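Local coordinates for endoglucanase (PDB 1UWW), which hydrolyses internal beta-1,4-glucosidic linkages of cellulose and related glucans, this chain being its family 28 carbohydrate-binding module, specific for non-crystalline cellulose, at residues A[54-59]-A[178-183]; A[100-105]-A[174-179]. One frame throughout, in Å; residues are numbered along the deposited sequence.

Interaction 1 of 2, residues A[54-59]-A[178-183]; sequences SWEFGY and AGRVFV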
ATOM      1  N   SER A  54     -20.937  -8.362  -6.044  1.00 18.03           N
ATOM      2  CA  SER A  54     -20.831  -7.246  -6.991  1.00 18.00           C
ATOM      3  C   SER A  54     -21.455  -5.956  -6.491  1.00 17.23           C
ATOM      4  O   SER A  54     -22.425  -5.976  -5.740  1.00 17.90           O
ATOM      5  CB  SER A  54     -21.444  -7.695  -8.330  1.00 18.95           C
ATOM      6  OG  SER A  54     -21.235  -6.781  -9.375  1.00 18.12           O
ATOM      7  N   TRP A  55     -20.851  -4.845  -6.889  1.00 17.76           N
ATOM      8  CA  TRP A  55     -21.443  -3.520  -6.673  1.00 17.07           C
ATOM      9  C   TRP A  55     -20.965  -2.629  -7.808  1.00 17.50           C
ATOM     10  O   TRP A  55     -20.015  -2.940  -8.502  1.00 17.18           O
ATOM     11  CB  TRP A  55     -21.090  -2.972  -5.280  1.00 17.67           C
ATOM     12  CG  TRP A  55     -19.641  -2.670  -5.063  1.00 17.86           C
ATOM     13  CD1 TRP A  55     -19.055  -1.441  -5.141  1.00 18.43           C
ATOM     14  CD2 TRP A  55     -18.588  -3.594  -4.696  1.00 17.79           C
ATOM     15  NE1 TRP A  55     -17.710  -1.548  -4.875  1.00 17.37           N
ATOM     16  CE2 TRP A  55     -17.401  -2.850  -4.586  1.00 18.57           C
ATOM     17  CE3 TRP A  55     -18.532  -4.973  -4.472  1.00 17.74           C
ATOM     18  CZ2 TRP A  55     -16.176  -3.433  -4.232  1.00 17.62           C
ATOM     19  CZ3 TRP A  55     -17.301  -5.549  -4.135  1.00 17.02           C
ATOM     20  CH2 TRP A  55     -16.156  -4.778  -4.023  1.00 17.77           C
ATOM     21  N   GLU A  56     -21.599  -1.476  -7.967  1.00 18.54           N
ATOM     22  CA  GLU A  56     -21.148  -0.477  -8.916  1.00 20.26           C
ATOM     23  C   GLU A  56     -21.023   0.880  -8.246  1.00 19.85           C
ATOM     24  O   GLU A  56     -21.720   1.191  -7.290  1.00 22.30           O
ATOM     25  CB  GLU A  56     -21.974  -0.445 -10.195  1.00 23.77           C
ATOM     26  CG  GLU A  56     -23.432  -0.198 -10.115  1.00 27.87           C
ATOM     27  CD  GLU A  56     -24.046  -0.110 -11.533  1.00 31.38           C
ATOM     28  OE1 GLU A  56     -23.479  -0.657 -12.532  1.00 34.00           O
ATOM     29  OE2 GLU A  56     -25.092   0.511 -11.653  1.00 35.64           O
ATOM     30  N   PHE A  57     -20.084   1.654  -8.735  1.00 19.14           N
ATOM     31  CA  PHE A  57     -19.770   2.950  -8.149  1.00 18.93           C
ATOM     32  C   PHE A  57     -18.802   3.671  -9.063  1.00 19.52           C
ATOM     33  O   PHE A  57     -18.251   3.104  -9.982  1.00 17.96           O
ATOM     34  CB  PHE A  57     -19.137   2.796  -6.749  1.00 19.65           C
ATOM     35  CG  PHE A  57     -17.691   2.359  -6.789  1.00 19.93           C
ATOM     36  CD1 PHE A  57     -17.329   1.050  -7.127  1.00 20.94           C
ATOM     37  CD2 PHE A  57     -16.668   3.277  -6.581  1.00 21.33           C
ATOM     38  CE1 PHE A  57     -15.997   0.693  -7.197  1.00 22.16           C
ATOM     39  CE2 PHE A  57     -15.361   2.894  -6.695  1.00 22.21           C
ATOM     40  CZ  PHE A  57     -15.041   1.615  -6.995  1.00 20.63           C
ATOM     41  N   GLY A  58     -18.593   4.956  -8.789  1.00 19.51           N
ATOM     42  CA  GLY A  58     -17.482   5.682  -9.356  1.00 19.80           C
ATOM     43  C   GLY A  58     -16.869   6.588  -8.324  1.00 18.75           C
ATOM     44  O   GLY A  58     -17.597   7.175  -7.537  1.00 20.46           O
ATOM     45  N   TYR A  59     -15.560   6.747  -8.374  1.00 18.98           N
ATOM     46  CA  TYR A  59     -14.892   7.704  -7.511  1.00 19.37           C
ATOM     47  C   TYR A  59     -15.203   9.150  -7.912  1.00 20.92           C
ATOM     48  O   TYR A  59     -15.399   9.433  -9.090  1.00 20.75           O
ATOM     49  CB  TYR A  59     -13.381   7.499  -7.552  1.00 19.48           C
ATOM     50  CG  TYR A  59     -12.870   6.157  -7.007  1.00 18.74           C
ATOM     51  CD1 TYR A  59     -13.018   5.812  -5.665  1.00 18.71           C
ATOM     52  CD2 TYR A  59     -12.225   5.265  -7.821  1.00 19.78           C
ATOM     53  CE1 TYR A  59     -12.506   4.593  -5.179  1.00 18.58           C
ATOM     54  CE2 TYR A  59     -11.717   4.070  -7.335  1.00 18.77           C
ATOM     55  CZ  TYR A  59     -11.859   3.752  -6.026  1.00 18.74           C
ATOM     56  OH  TYR A  59     -11.360   2.544  -5.570  1.00 19.36           O
ATOM     57  N   ALA A 178     -15.291   4.364 -13.006  1.00 16.54           N
ATOM     58  CA  ALA A 178     -16.698   4.176 -12.715  1.00 16.68           C
ATOM     59  C   ALA A 178     -17.155   2.909 -13.433  1.00 17.45           C
ATOM     60  O   ALA A 178     -16.784   2.700 -14.578  1.00 17.36           O
ATOM     61  CB  ALA A 178     -17.517   5.375 -13.216  1.00 17.37           C
ATOM     62  N   GLY A 179     -17.925   2.081 -12.754  1.00 16.42           N
ATOM     63  CA  GLY A 179     -18.399   0.834 -13.337  1.00 17.00           C
ATOM     64  C   GLY A 179     -18.728  -0.179 -12.291  1.00 17.12           C
ATOM     65  O   GLY A 179     -18.937   0.153 -11.140  1.00 18.41           O
ATOM     66  N   ARG A 180     -18.847  -1.432 -12.734  1.00 16.81           N
ATOM     67  CA  ARG A 180     -19.225  -2.538 -11.859  1.00 16.97           C
ATOM     68  C   ARG A 180     -17.992  -3.381 -11.572  1.00 17.35           C
ATOM     69  O   ARG A 180     -17.149  -3.547 -12.447  1.00 18.14           O
ATOM     70  CB  ARG A 180     -20.343  -3.358 -12.505  1.00 18.02           C
ATOM     71  CG  ARG A 180     -20.807  -4.504 -11.639  1.00 18.17           C
ATOM     72  CD  ARG A 180     -22.098  -5.136 -12.099  1.00 20.21           C
ATOM     73  NE  ARG A 180     -23.259  -4.310 -11.798  1.00 21.98           N
ATOM     74  CZ  ARG A 180     -23.805  -4.174 -10.602  1.00 21.83           C
ATOM     75  NH1 ARG A 180     -23.365  -4.845  -9.549  1.00 20.36           N
ATOM     76  NH2 ARG A 180     -24.853  -3.372 -10.426  1.00 25.55           N
ATOM     77  N   VAL A 181     -17.886  -3.835 -10.326  1.00 17.44           N
ATOM     78  CA  VAL A 181     -16.796  -4.710  -9.921  1.00 18.24           C
ATOM     79  C   VAL A 181     -17.410  -5.968  -9.312  1.00 17.62           C
ATOM     80  O   VAL A 181     -18.571  -6.021  -8.898  1.00 16.83           O
ATOM     81  CB  VAL A 181     -15.780  -4.045  -8.989  1.00 19.41           C
ATOM     82  CG1 VAL A 181     -15.180  -2.792  -9.627  1.00 20.25           C
ATOM     83  CG2 VAL A 181     -16.356  -3.752  -7.653  1.00 18.17           C
ATOM     84  N   PHE A 182     -16.589  -7.009  -9.280  1.00 16.85           N
ATOM     85  CA  PHE A 182     -17.017  -8.359  -8.889  1.00 16.58           C
ATOM     86  C   PHE A 182     -15.875  -9.016  -8.098  1.00 15.68           C
ATOM     87  O   PHE A 182     -14.712  -8.943  -8.505  1.00 16.50           O
ATOM     88  CB  PHE A 182     -17.303  -9.251 -10.101  1.00 16.79           C
ATOM     89  CG  PHE A 182     -18.229  -8.654 -11.154  1.00 18.10           C
ATOM     90  CD1 PHE A 182     -17.761  -7.708 -12.089  1.00 18.33           C
ATOM     91  CD2 PHE A 182     -19.529  -9.094 -11.251  1.00 17.78           C
ATOM     92  CE1 PHE A 182     -18.592  -7.199 -13.065  1.00 19.27           C
ATOM     93  CE2 PHE A 182     -20.381  -8.587 -12.261  1.00 20.22           C
ATOM     94  CZ  PHE A 182     -19.907  -7.668 -13.155  1.00 18.85           C
ATOM     95  N   VAL A 183     -16.227  -9.697  -7.017  1.00 16.15           N
ATOM     96  CA  VAL A 183     -15.286 -10.449  -6.172  1.00 16.27           C
ATOM     97  C   VAL A 183     -15.759 -11.897  -6.079  1.00 16.28           C
ATOM     98  O   VAL A 183     -16.915 -12.163  -5.780  1.00 16.65           O
ATOM     99  CB  VAL A 183     -15.279  -9.814  -4.759  1.00 16.60           C
ATOM    100  CG1 VAL A 183     -14.578 -10.689  -3.716  1.00 17.74           C
ATOM    101  CG2 VAL A 183     -14.686  -8.407  -4.797  1.00 17.49           C
TER
HETATM  102  O   HOH W   1     -25.066  -4.629  -7.178  1.00 23.34           O
HETATM  103  O   HOH W   2     -26.504  -2.057 -12.723  1.00 41.04           O
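Trp55 and Val181 exchange the central pair of backbone hydrogen bonds between antiparallel strands 54-58 and 180-183, whose short axes pass 4.7 Å apart. Val181 N gives the straighter one, 2.9 Å to Trp55 O with 173° at the hydrogen. The return bond, Trp55 N to Val181 O, is stretched to 3.3 Å, and that carbonyl has a second donor: Ser54 OG, at 2.8 Å, reaches it from the opposite face of its plane. Phe57 and Gly179 form the next hydrogen-bonded pair, so the main-chain groups facing across the register from Trp55 to Phe57 are satisfied by each other.

On the face carrying Ser54, Glu56 and Arg180, the serine hydroxyl both gives and receives. Arg180 NH1 donates to Ser54 OG at 2.9 Å, with the oxygen only 2° out of the guanidinium plane; a bend at chi3 (-75°) turns the arginine's end back over strand 54-58. Glu56 CG rides over one guanidinium face, and the salt bridge from Glu56 OE1 to Arg180 NH2 is long at 3.7 Å. Two waters lie at the guanidinium edge, one bridging NH1 to Ser54 O, the other NH2 to Glu56 OE2, weakly on the carboxylate side.

The other face is apolar. Val181 CG2 sits over the face of the Trp55 six-membered ring, 3.5 Å from its centroid, a CH-pi contact. Trp32 and Phe170 meet the same indole edge-to-face. These strands are neighbours inside one sheet of the module's beta-sandwich, and Val181 also packs on Phe93 and Leu95 of strand 88-97.

The two faces thus divide the chemistry: on one, the close, directed bonds run through Ser54 OG, beside a long ion pair backed by water; on the other, Trp55 and Val181 meet by apolar packing alone.

Interaction 2 of 2, residues A[100-105]-A[174-179]; sequences ATEGAM and ESDFAG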
ATOM      1  N   ALA A 100     -12.604   4.267 -17.381  1.00 20.11           N
ATOM      2  CA  ALA A 100     -11.337   3.995 -16.705  1.00 20.98           C
ATOM      3  C   ALA A 100     -10.223   4.386 -17.645  1.00 22.15           C
ATOM      4  O   ALA A 100      -9.890   3.624 -18.558  1.00 24.62           O
ATOM      5  CB  ALA A 100     -11.227   2.516 -16.286  1.00 21.84           C
ATOM      6  N   THR A 101      -9.736   5.607 -17.499  1.00 22.50           N
ATOM      7  CA  THR A 101      -8.735   6.151 -18.432  1.00 23.40           C
ATOM      8  C   THR A 101      -7.446   6.545 -17.759  1.00 22.89           C
ATOM      9  O   THR A 101      -6.463   6.809 -18.460  1.00 25.09           O
ATOM     10  CB  THR A 101      -9.260   7.401 -19.209  1.00 23.44           C
ATOM     11  OG1 THR A 101      -9.387   8.523 -18.345  1.00 25.76           O
ATOM     12  CG2 THR A 101     -10.664   7.174 -19.784  1.00 25.30           C
ATOM     13  N   GLU A 102      -7.407   6.577 -16.430  1.00 20.97           N
ATOM     14  CA  GLU A 102      -6.212   7.069 -15.727  1.00 21.56           C
ATOM     15  C   GLU A 102      -6.201   6.634 -14.268  1.00 20.41           C
ATOM     16  O   GLU A 102      -7.215   6.198 -13.730  1.00 19.74           O
ATOM     17  CB  GLU A 102      -6.127   8.586 -15.818  1.00 22.83           C
ATOM     18  CG  GLU A 102      -7.248   9.327 -15.151  1.00 24.56           C
ATOM     19  CD  GLU A 102      -7.206  10.810 -15.504  1.00 29.41           C
ATOM     20  OE1 GLU A 102      -6.313  11.207 -16.295  1.00 33.17           O
ATOM     21  OE2 GLU A 102      -8.040  11.570 -14.991  1.00 30.57           O
ATOM     22  N   GLY A 103      -5.053   6.782 -13.629  1.00 19.41           N
ATOM     23  CA  GLY A 103      -4.867   6.423 -12.253  1.00 18.88           C
ATOM     24  C   GLY A 103      -4.806   4.928 -11.998  1.00 17.57           C
ATOM     25  O   GLY A 103      -4.494   4.115 -12.861  1.00 18.42           O
ATOM     26  N   ALA A 104      -5.102   4.603 -10.751  1.00 17.37           N
ATOM     27  CA  ALA A 104      -4.933   3.258 -10.235  1.00 17.74           C
ATOM     28  C   ALA A 104      -5.862   3.053  -9.061  1.00 17.94           C
ATOM     29  O   ALA A 104      -6.516   3.996  -8.596  1.00 17.87           O
ATOM     30  CB  ALA A 104      -3.453   3.009  -9.853  1.00 18.36           C
HETATM   31  N   MSE A 105      -5.909   1.818  -8.588  1.00 17.98           N
HETATM   32  CA  MSE A 105      -6.690   1.421  -7.421  1.00 18.49           C
HETATM   33  C   MSE A 105      -5.764   0.585  -6.533  1.00 17.51           C
HETATM   34  O   MSE A 105      -5.143  -0.345  -7.054  1.00 18.58           O
HETATM   35  CB  MSE A 105      -7.862   0.565  -7.863  1.00 19.88           C
HETATM   36  CG  MSE A 105      -8.729   0.018  -6.732  1.00 17.45           C
HETATM   37 SE   MSE A 105     -10.144  -1.174  -7.343  1.00 25.48          SE
HETATM   38  CE  MSE A 105     -11.125   0.058  -7.729  1.00 24.69           C
ATOM     39  N   GLU A 174      -5.869   8.604  -7.734  1.00 19.76           N
ATOM     40  CA  GLU A 174      -5.998   9.585  -8.814  1.00 20.74           C
ATOM     41  C   GLU A 174      -6.722   9.036 -10.071  1.00 20.83           C
ATOM     42  O   GLU A 174      -6.360   9.353 -11.207  1.00 20.31           O
ATOM     43  CB  GLU A 174      -4.614  10.156  -9.200  1.00 22.14           C
ATOM     44  CG  GLU A 174      -3.943  10.986  -8.107  1.00 26.96           C
ATOM     45  CD  GLU A 174      -2.523  11.467  -8.465  1.00 33.03           C
ATOM     46  OE1 GLU A 174      -2.029  11.237  -9.607  1.00 38.88           O
ATOM     47  OE2 GLU A 174      -1.876  12.077  -7.589  1.00 39.18           O
ATOM     48  N   SER A 175      -7.725   8.186  -9.867  1.00 19.77           N
ATOM     49  CA  SER A 175      -8.377   7.509 -11.001  1.00 19.11           C
ATOM     50  C   SER A 175      -9.708   8.160 -11.326  1.00 19.31           C
ATOM     51  O   SER A 175     -10.225   8.955 -10.557  1.00 20.30           O
ATOM     52  CB  SER A 175      -8.637   6.036 -10.710  1.00 19.28           C
ATOM     53  OG  SER A 175      -9.832   5.873  -9.977  1.00 21.11           O
ATOM     54  N   ASP A 176     -10.249   7.792 -12.487  1.00 18.99           N
ATOM     55  CA  ASP A 176     -11.594   8.195 -12.877  1.00 19.33           C
ATOM     56  C   ASP A 176     -12.504   6.989 -13.014  1.00 18.76           C
ATOM     57  O   ASP A 176     -13.529   7.029 -13.718  1.00 19.57           O
ATOM     58  CB  ASP A 176     -11.543   9.047 -14.144  1.00 19.75           C
ATOM     59  CG  ASP A 176     -11.015   8.323 -15.338  1.00 21.03           C
ATOM     60  OD1 ASP A 176     -10.539   7.159 -15.266  1.00 21.70           O
ATOM     61  OD2 ASP A 176     -11.038   8.885 -16.480  1.00 23.56           O
ATOM     62  N   PHE A 177     -12.168   5.904 -12.326  1.00 17.96           N
ATOM     63  CA  PHE A 177     -12.944   4.694 -12.452  1.00 17.60           C
ATOM     64  C   PHE A 177     -14.426   4.894 -12.123  1.00 17.09           C
ATOM     65  O   PHE A 177     -14.793   5.463 -11.093  1.00 17.83           O
ATOM     66  CB  PHE A 177     -12.399   3.569 -11.529  1.00 18.11           C
ATOM     67  CG  PHE A 177     -13.231   2.320 -11.629  1.00 18.63           C
ATOM     68  CD1 PHE A 177     -13.052   1.430 -12.665  1.00 18.43           C
ATOM     69  CD2 PHE A 177     -14.251   2.084 -10.747  1.00 17.46           C
ATOM     70  CE1 PHE A 177     -13.861   0.309 -12.800  1.00 20.23           C
ATOM     71  CE2 PHE A 177     -15.071   0.966 -10.884  1.00 18.67           C
ATOM     72  CZ  PHE A 177     -14.871   0.088 -11.891  1.00 19.30           C
ATOM     73  N   ALA A 178     -15.291   4.364 -13.006  1.00 16.54           N
ATOM     74  CA  ALA A 178     -16.698   4.176 -12.715  1.00 16.68           C
ATOM     75  C   ALA A 178     -17.155   2.909 -13.433  1.00 17.45           C
ATOM     76  O   ALA A 178     -16.784   2.700 -14.578  1.00 17.36           O
ATOM     77  CB  ALA A 178     -17.517   5.375 -13.216  1.00 17.37           C
ATOM     78  N   GLY A 179     -17.925   2.081 -12.754  1.00 16.42           N
ATOM     79  CA  GLY A 179     -18.399   0.834 -13.337  1.00 17.00           C
ATOM     80  C   GLY A 179     -18.728  -0.179 -12.291  1.00 17.12           C
ATOM     81  O   GLY A 179     -18.937   0.153 -11.140  1.00 18.41           O
TER
HETATM   82  O   HOH W   3     -10.453  11.464 -16.423  1.00 26.59           O
HETATM   83  O   HOH W   4      -8.489  11.070 -12.375  1.00 32.09           O
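Asp176 turns its carboxylate onto the loop at Thr101 and grips it with both oxygens. OD1 accepts the Thr101 backbone N-H through its syn lone pair at 2.8 Å, nearly straight at 176°, whereas OD2 takes the Thr101 hydroxyl, OG1 to OD2 being a short 2.5 Å, from the syn side and 25° out of the carboxylate plane. CG of Asp176 lies between its own backbone N and carbonyl carbon (chi1 63°), which points the group at the 100-105 chain. A weaker third bond comes from Glu102 N to OD1 at 3.4 Å.

Both segments carry the chain between the sheets at one end of the beta-sandwich, in opposite senses: residues 100-105 come after strand 88-97 and enter strand 104-111, while the loop at 174-179 returns from strand 165-173 to strand 180-189, turning a corner at Gly179.

Glu102 lays its CG against the aspartate, 3.9 Å from Asp176 CG, the two side chains crossing at about a right angle. Its OE2 is 4.3 Å from Asp176 OD2, a pairing of like charges spanned by a water that donates to both oxygens. A second water links OE2 to Glu174 O. Glu132 of the second subunit packs on Glu102 and accepts from Gly103 N. At the inner end, Ala100 CB meets Phe177 CD1 at 4.2 Å, and the Phe177 ring continues onto Leu95 and Pro97 of strand 88-97.

Interaction 1 joins two neighbouring strands within one sheet; interaction 2 joins the connections at an end of the sandwich, both of which pass between the two sheets. Their centres are 11 Å apart, and they share Ala178 and Gly179, where the chain leaves the loop for strand 180-189. Both are partly buried, but interaction 1 is nearer the chain's centre (11 Å against 16 Å), and only interaction 2 meets the second subunit. Paired backbone groups and an aromatic face dominate the first; a carboxylate holding a loop dominates the second. They touch directly through Tyr59 N and Phe177 O, 3.1 Å apart and probably hydrogen-bonded, and through the Phe57 and Phe177 rings.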